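PDB 4I5J: Serine/threonine-protein phosphatase 2A regulatory subunit B'' subunit alpha from Homo sapiens, which binds calcium through an EF-hand and, as a regulatory subunit of protein phosphatase 2A, might modulate the substrate selectivity, activity and localization of the catalytic enzyme. Local coordinates for residues R74-K79 with N188-E193; V177-S182 with I192-R197. All coordinates share one frame; numbering follows the deposited sequence.

Contact 1 of 2, residues R74-K79 with N188-E193; sequences RSWSGK and NPTSIE
Trp76 lays one face of its indole against the carboxylate of Glu193: OE2 stands 3.6 Å above the ring plane, offset toward the rim, and the two planes lie 28° apart. The overlap sits at the pyrrole end, where Glu193 CD comes within 3.3 Å of Trp76 NE1. At the benzene end Trp76 CZ2 meets the methyl CG2 of Thr190 at 3.9 Å, with Thr190 O at the ring edge. Arg74 makes the second touch by setting its guanidinium flat over Pro189, whose CB is 3.2 Å from Arg74 NH2. Bends at chi2 (-73°) and chi3 (-57°) fold the arginine chain back to reach that ring.

The next shell fixes these groups. Glu193 OE2 is salt-bridged to Arg197, which also makes a cation-pi contact with Trp76, and Thr190 OG1 is hydrogen-bonded to Tyr70 O. Cutting Trp76 back to an alanine is likely to strip the cover from the Glu193 carboxylate and the Thr190 methyl and to leave Arg197 without its cation-pi partner. On the loop, Ser75 OG accepts from Ser77 N at 3.2 Å, an ST turn. On the helix, Asn188 OD1 accepts from Ser191 N at 3.1 Å and, weakly, from Thr190 N, the signature of an N-cap. The contact thus joins a loop of the first EF-hand region to the capped start of helix 189-199, the helix that leads into the calcium-binding EF-hand loop.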
loop_
_atom_site.group_PDB
_atom_site.type_symbol
_atom_site.label_atom_id
_atom_site.label_comp_id
_atom_site.label_asym_id
_atom_site.label_seq_id
_atom_site.Cartn_x
_atom_site.Cartn_y
_atom_site.Cartn_z
ATOM N N ARG A 74 2.324 11.163 1.891
ATOM C CA ARG A 74 1.758 11.086 0.539
ATOM C C ARG A 74 2.721 11.399 -0.617
ATOM O O ARG A 74 2.447 11.061 -1.775
ATOM C CB ARG A 74 0.523 11.983 0.456
ATOM C CG ARG A 74 -0.613 11.500 1.339
ATOM C CD ARG A 74 -1.270 10.262 0.757
ATOM N NE ARG A 74 -1.749 10.531 -0.592
ATOM C CZ ARG A 74 -2.870 11.193 -0.866
ATOM N NH1 ARG A 74 -3.634 11.644 0.120
ATOM N NH2 ARG A 74 -3.225 11.405 -2.128
ATOM N N SER A 75 3.830 12.062 -0.305
ATOM C CA SER A 75 4.866 12.336 -1.296
ATOM C C SER A 75 5.759 11.122 -1.553
ATOM O O SER A 75 6.599 11.157 -2.451
ATOM C CB SER A 75 5.755 13.478 -0.804
ATOM O OG SER A 75 6.588 13.027 0.258
ATOM N N TRP A 76 5.608 10.069 -0.744
ATOM C CA TRP A 76 6.445 8.868 -0.859
ATOM C C TRP A 76 7.933 9.156 -0.656
ATOM O O TRP A 76 8.770 8.330 -0.979
ATOM C CB TRP A 76 6.264 8.190 -2.213
ATOM C CG TRP A 76 4.962 7.520 -2.385
ATOM C CD1 TRP A 76 3.724 8.091 -2.291
ATOM C CD2 TRP A 76 4.749 6.142 -2.722
ATOM N NE1 TRP A 76 2.752 7.146 -2.524
ATOM C CE2 TRP A 76 3.352 5.942 -2.794
ATOM C CE3 TRP A 76 5.602 5.058 -2.956
ATOM C CZ2 TRP A 76 2.791 4.705 -3.097
ATOM C CZ3 TRP A 76 5.046 3.829 -3.242
ATOM C CH2 TRP A 76 3.652 3.660 -3.311
ATOM N N SER A 77 8.250 10.319 -0.104
ATOM C CA SER A 77 9.633 10.732 0.121
ATOM C C SER A 77 10.340 9.973 1.250
ATOM O O SER A 77 11.566 10.004 1.351
ATOM C CB SER A 77 9.659 12.227 0.453
ATOM O OG SER A 77 9.019 12.467 1.695
ATOM N N GLY A 78 9.577 9.317 2.119
ATOM C CA GLY A 78 10.156 8.685 3.297
ATOM C C GLY A 78 10.415 9.696 4.402
ATOM O O GLY A 78 11.000 9.371 5.435
ATOM N N LYS A 79 9.971 10.929 4.179
ATOM C CA LYS A 79 10.137 12.006 5.153
ATOM C C LYS A 79 8.797 12.719 5.365
ATOM O O LYS A 79 8.266 13.365 4.455
ATOM C CB LYS A 79 11.230 12.994 4.694
ATOM C CG LYS A 79 12.600 12.328 4.474
ATOM C CD LYS A 79 13.715 13.334 4.223
ATOM C CE LYS A 79 15.067 12.635 4.063
ATOM N NZ LYS A 79 16.169 13.542 3.594
ATOM N N ASN A 188 -8.196 3.792 -1.386
ATOM C CA ASN A 188 -7.474 4.859 -0.736
ATOM C C ASN A 188 -6.428 5.427 -1.690
ATOM O O ASN A 188 -5.997 4.748 -2.621
ATOM C CB ASN A 188 -6.895 4.384 0.610
ATOM C CG ASN A 188 -5.577 3.697 0.470
ATOM O OD1 ASN A 188 -4.556 4.349 0.251
ATOM N ND2 ASN A 188 -5.573 2.365 0.622
ATOM N N PRO A 189 -6.019 6.678 -1.482
ATOM C CA PRO A 189 -5.135 7.287 -2.485
ATOM C C PRO A 189 -3.711 6.701 -2.542
ATOM O O PRO A 189 -3.065 6.808 -3.586
ATOM C CB PRO A 189 -5.095 8.755 -2.060
ATOM C CG PRO A 189 -5.389 8.723 -0.589
ATOM C CD PRO A 189 -6.388 7.626 -0.413
ATOM N N THR A 190 -3.217 6.103 -1.458
ATOM C CA THR A 190 -1.888 5.513 -1.523
ATOM C C THR A 190 -1.915 4.284 -2.411
ATOM O O THR A 190 -1.038 4.082 -3.259
ATOM C CB THR A 190 -1.344 5.120 -0.139
ATOM O OG1 THR A 190 -1.270 6.280 0.691
ATOM C CG2 THR A 190 0.055 4.532 -0.275
ATOM N N SER A 191 -2.920 3.452 -2.202
ATOM C CA SER A 191 -3.067 2.249 -3.003
ATOM C C SER A 191 -3.180 2.567 -4.497
ATOM O O SER A 191 -2.514 1.931 -5.344
ATOM C CB SER A 191 -4.308 1.500 -2.561
ATOM O OG SER A 191 -4.511 0.369 -3.390
ATOM N N ILE A 192 -4.011 3.556 -4.820
ATOM C CA ILE A 192 -4.218 3.957 -6.212
ATOM C C ILE A 192 -2.900 4.412 -6.820
ATOM O O ILE A 192 -2.622 4.125 -7.980
ATOM C CB ILE A 192 -5.290 5.055 -6.348
ATOM C CG1 ILE A 192 -6.629 4.548 -5.820
ATOM C CG2 ILE A 192 -5.451 5.530 -7.834
ATOM C CD1 ILE A 192 -7.697 5.655 -5.748
ATOM N N GLU A 193 -2.067 5.090 -6.034
ATOM C CA GLU A 193 -0.765 5.503 -6.548
ATOM C C GLU A 193 0.151 4.296 -6.689
ATOM O O GLU A 193 0.897 4.170 -7.672
ATOM C CB GLU A 193 -0.111 6.538 -5.636
ATOM C CG GLU A 193 1.296 6.840 -6.082
ATOM C CD GLU A 193 1.791 8.162 -5.566
ATOM O OE1 GLU A 193 1.018 8.824 -4.837
ATOM O OE2 GLU A 193 2.950 8.522 -5.883
#

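Contact 2 of 2, residues V177-S182 with I192-R197; sequences VWFLIS and IEYWFR
The Tyr194 ring carries Ser182 on one face, with OG 3.6 Å above the plane and offset toward the rim; Ser182 CB makes a CH-pi contact there, 4.1 Å from the ring centroid and close to the ring normal. These groups pack helix 173-184 against helix 189-199, the entering helix of the calcium-binding EF-hand, within the EF-hand pair. Trp178 O also lies over a face of the Tyr194 ring, near its rim. Tyr194 in turn sets CD2 over the centre of a Trp195 face, while the Trp195 edge meets Ser182 O and Phe179 CE1. The phenol oxygen Tyr194 OH lies at the Phe179 ring edge, near its plane, and 3.4 Å from Phe179 CB.

The segment axes approach to 10.2 Å with 107° between their directions, a steep crossing bridged by large aromatic side chains. With CG anti to the backbone N, Tyr194 reaches over to helix 173-184. From helix 148-154, Ile154 packs on all three rings and Ile150 on Trp195.

Ser182 OG donates to Trp178 O and also bonds Tyr70 OH. Trp195 NE1 donates to Ser182 O at 2.9 Å and 168°, nearly straight; the acceptor lies in the indole plane, whereas the donor stands 69° out of the carbonyl plane.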
loop_
_atom_site.group_PDB
_atom_site.type_symbol
_atom_site.label_atom_id
_atom_site.label_comp_id
_atom_site.label_asym_id
_atom_site.label_seq_id
_atom_site.Cartn_x
_atom_site.Cartn_y
_atom_site.Cartn_z
ATOM N N VAL A 177 3.734 -5.095 3.982
ATOM C CA VAL A 177 2.662 -4.278 4.559
ATOM C C VAL A 177 2.007 -3.367 3.519
ATOM O O VAL A 177 0.777 -3.314 3.420
ATOM C CB VAL A 177 3.138 -3.466 5.790
ATOM C CG1 VAL A 177 1.972 -2.687 6.386
ATOM C CG2 VAL A 177 3.701 -4.423 6.877
ATOM N N TRP A 178 2.823 -2.675 2.722
ATOM C CA TRP A 178 2.316 -1.767 1.685
ATOM C C TRP A 178 1.597 -2.526 0.605
ATOM O O TRP A 178 0.525 -2.116 0.157
ATOM C CB TRP A 178 3.479 -1.005 1.042
ATOM C CG TRP A 178 4.043 0.057 1.929
ATOM C CD1 TRP A 178 4.735 -0.135 3.092
ATOM C CD2 TRP A 178 3.972 1.472 1.735
ATOM N NE1 TRP A 178 5.094 1.069 3.634
ATOM C CE2 TRP A 178 4.635 2.077 2.827
ATOM C CE3 TRP A 178 3.406 2.293 0.756
ATOM C CZ2 TRP A 178 4.771 3.451 2.957
ATOM C CZ3 TRP A 178 3.528 3.680 0.897
ATOM C CH2 TRP A 178 4.210 4.238 1.991
ATOM N N PHE A 179 2.201 -3.624 0.154
ATOM C CA PHE A 179 1.529 -4.503 -0.784
ATOM C C PHE A 179 0.180 -4.966 -0.239
ATOM O O PHE A 179 -0.850 -4.772 -0.886
ATOM C CB PHE A 179 2.370 -5.743 -1.116
ATOM C CG PHE A 179 1.587 -6.796 -1.837
ATOM C CD1 PHE A 179 1.339 -6.675 -3.198
ATOM C CD2 PHE A 179 1.053 -7.886 -1.152
ATOM C CE1 PHE A 179 0.587 -7.626 -3.871
ATOM C CE2 PHE A 179 0.299 -8.850 -1.817
ATOM C CZ PHE A 179 0.064 -8.723 -3.175
ATOM N N LEU A 180 0.178 -5.587 0.942
ATOM C CA LEU A 180 -1.063 -6.157 1.472
ATOM C C LEU A 180 -2.182 -5.113 1.560
ATOM O O LEU A 180 -3.297 -5.369 1.094
ATOM C CB LEU A 180 -0.839 -6.827 2.833
ATOM C CG LEU A 180 -2.010 -7.608 3.442
ATOM C CD1 LEU A 180 -1.535 -8.519 4.576
ATOM C CD2 LEU A 180 -3.053 -6.695 4.037
ATOM N N ILE A 181 -1.891 -3.960 2.170
ATOM C CA ILE A 181 -2.901 -2.914 2.329
ATOM C C ILE A 181 -3.437 -2.456 0.972
ATOM O O ILE A 181 -4.640 -2.224 0.801
ATOM C CB ILE A 181 -2.352 -1.724 3.136
ATOM C CG1 ILE A 181 -1.978 -2.195 4.547
ATOM C CG2 ILE A 181 -3.388 -0.597 3.210
ATOM C CD1 ILE A 181 -1.304 -1.133 5.395
ATOM N N SER A 182 -2.541 -2.369 -0.009
ATOM C CA SER A 182 -2.908 -1.857 -1.321
ATOM C C SER A 182 -3.692 -2.882 -2.119
ATOM O O SER A 182 -4.536 -2.526 -2.946
ATOM C CB SER A 182 -1.647 -1.438 -2.075
ATOM O OG SER A 182 -1.032 -0.359 -1.379
ATOM N N ILE A 192 -4.011 3.556 -4.820
ATOM C CA ILE A 192 -4.218 3.957 -6.212
ATOM C C ILE A 192 -2.900 4.412 -6.820
ATOM O O ILE A 192 -2.622 4.125 -7.980
ATOM C CB ILE A 192 -5.290 5.055 -6.348
ATOM C CG1 ILE A 192 -6.629 4.548 -5.820
ATOM C CG2 ILE A 192 -5.451 5.530 -7.834
ATOM C CD1 ILE A 192 -7.697 5.655 -5.748
ATOM N N GLU A 193 -2.067 5.090 -6.034
ATOM C CA GLU A 193 -0.765 5.503 -6.548
ATOM C C GLU A 193 0.151 4.296 -6.689
ATOM O O GLU A 193 0.897 4.170 -7.672
ATOM C CB GLU A 193 -0.111 6.538 -5.636
ATOM C CG GLU A 193 1.296 6.840 -6.082
ATOM C CD GLU A 193 1.791 8.162 -5.566
ATOM O OE1 GLU A 193 1.018 8.824 -4.837
ATOM O OE2 GLU A 193 2.950 8.522 -5.883
ATOM N N TYR A 194 0.059 3.396 -5.713
ATOM C CA TYR A 194 0.866 2.180 -5.676
ATOM C C TYR A 194 0.645 1.370 -6.962
ATOM O O TYR A 194 1.609 0.976 -7.625
ATOM C CB TYR A 194 0.491 1.367 -4.429
ATOM C CG TYR A 194 1.283 0.104 -4.165
ATOM C CD1 TYR A 194 2.301 0.089 -3.224
ATOM C CD2 TYR A 194 0.983 -1.083 -4.824
ATOM C CE1 TYR A 194 3.010 -1.067 -2.948
ATOM C CE2 TYR A 194 1.688 -2.255 -4.554
ATOM C CZ TYR A 194 2.707 -2.231 -3.617
ATOM O OH TYR A 194 3.432 -3.372 -3.336
ATOM N N TRP A 195 -0.613 1.128 -7.325
ATOM C CA TRP A 195 -0.893 0.362 -8.545
ATOM C C TRP A 195 -0.593 1.167 -9.796
ATOM O O TRP A 195 -0.219 0.604 -10.824
ATOM C CB TRP A 195 -2.319 -0.178 -8.565
ATOM C CG TRP A 195 -2.532 -1.077 -7.419
ATOM C CD1 TRP A 195 -3.355 -0.866 -6.353
ATOM C CD2 TRP A 195 -1.846 -2.309 -7.164
ATOM N NE1 TRP A 195 -3.234 -1.901 -5.457
ATOM C CE2 TRP A 195 -2.317 -2.800 -5.932
ATOM C CE3 TRP A 195 -0.884 -3.044 -7.862
ATOM C CZ2 TRP A 195 -1.872 -4.012 -5.387
ATOM C CZ3 TRP A 195 -0.432 -4.240 -7.323
ATOM C CH2 TRP A 195 -0.929 -4.714 -6.096
ATOM N N PHE A 196 -0.724 2.487 -9.703
ATOM C CA PHE A 196 -0.374 3.336 -10.837
ATOM C C PHE A 196 1.118 3.223 -11.130
ATOM O O PHE A 196 1.506 3.080 -12.278
ATOM C CB PHE A 196 -0.745 4.790 -10.587
ATOM C CG PHE A 196 -0.491 5.676 -11.771
ATOM C CD1 PHE A 196 -1.510 5.942 -12.680
ATOM C CD2 PHE A 196 0.767 6.227 -11.990
ATOM C CE1 PHE A 196 -1.286 6.747 -13.785
ATOM C CE2 PHE A 196 1.007 7.025 -13.107
ATOM C CZ PHE A 196 -0.016 7.291 -14.001
ATOM N N ARG A 197 1.959 3.289 -10.096
ATOM C CA ARG A 197 3.402 3.171 -10.304
ATOM C C ARG A 197 3.766 1.800 -10.880
ATOM O O ARG A 197 4.752 1.659 -11.619
ATOM C CB ARG A 197 4.124 3.330 -8.965
ATOM C CG ARG A 197 4.330 4.749 -8.538
ATOM C CD ARG A 197 4.553 4.841 -7.033
ATOM N NE ARG A 197 4.905 6.208 -6.688
ATOM C CZ ARG A 197 6.113 6.580 -6.289
ATOM N NH1 ARG A 197 7.080 5.673 -6.151
ATOM N NH2 ARG A 197 6.339 7.855 -6.000
#

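Both contacts use helix 189-199 and share Ile192 and Glu193, with centres about 9 Å apart. Contact 2 is core: four of its five touching residues are buried, and its chemistry is aromatic packing with one clear bond to a main-chain carbonyl. Contact 1 lies at the surface and pairs charged, flat groups with rings: a carboxylate over an indole face, a proline over a guanidinium face. They also meet directly: Trp76 CH2 is 3.8 Å from Tyr194 CD1, and Ser191 OG is 2.9 Å from Ser182 O, a probable hydrogen bond. Helix 189-199, which leads into the calcium-binding loop, is thus held by the loop after helix 54-72 near its start and by helix 173-184 farther along.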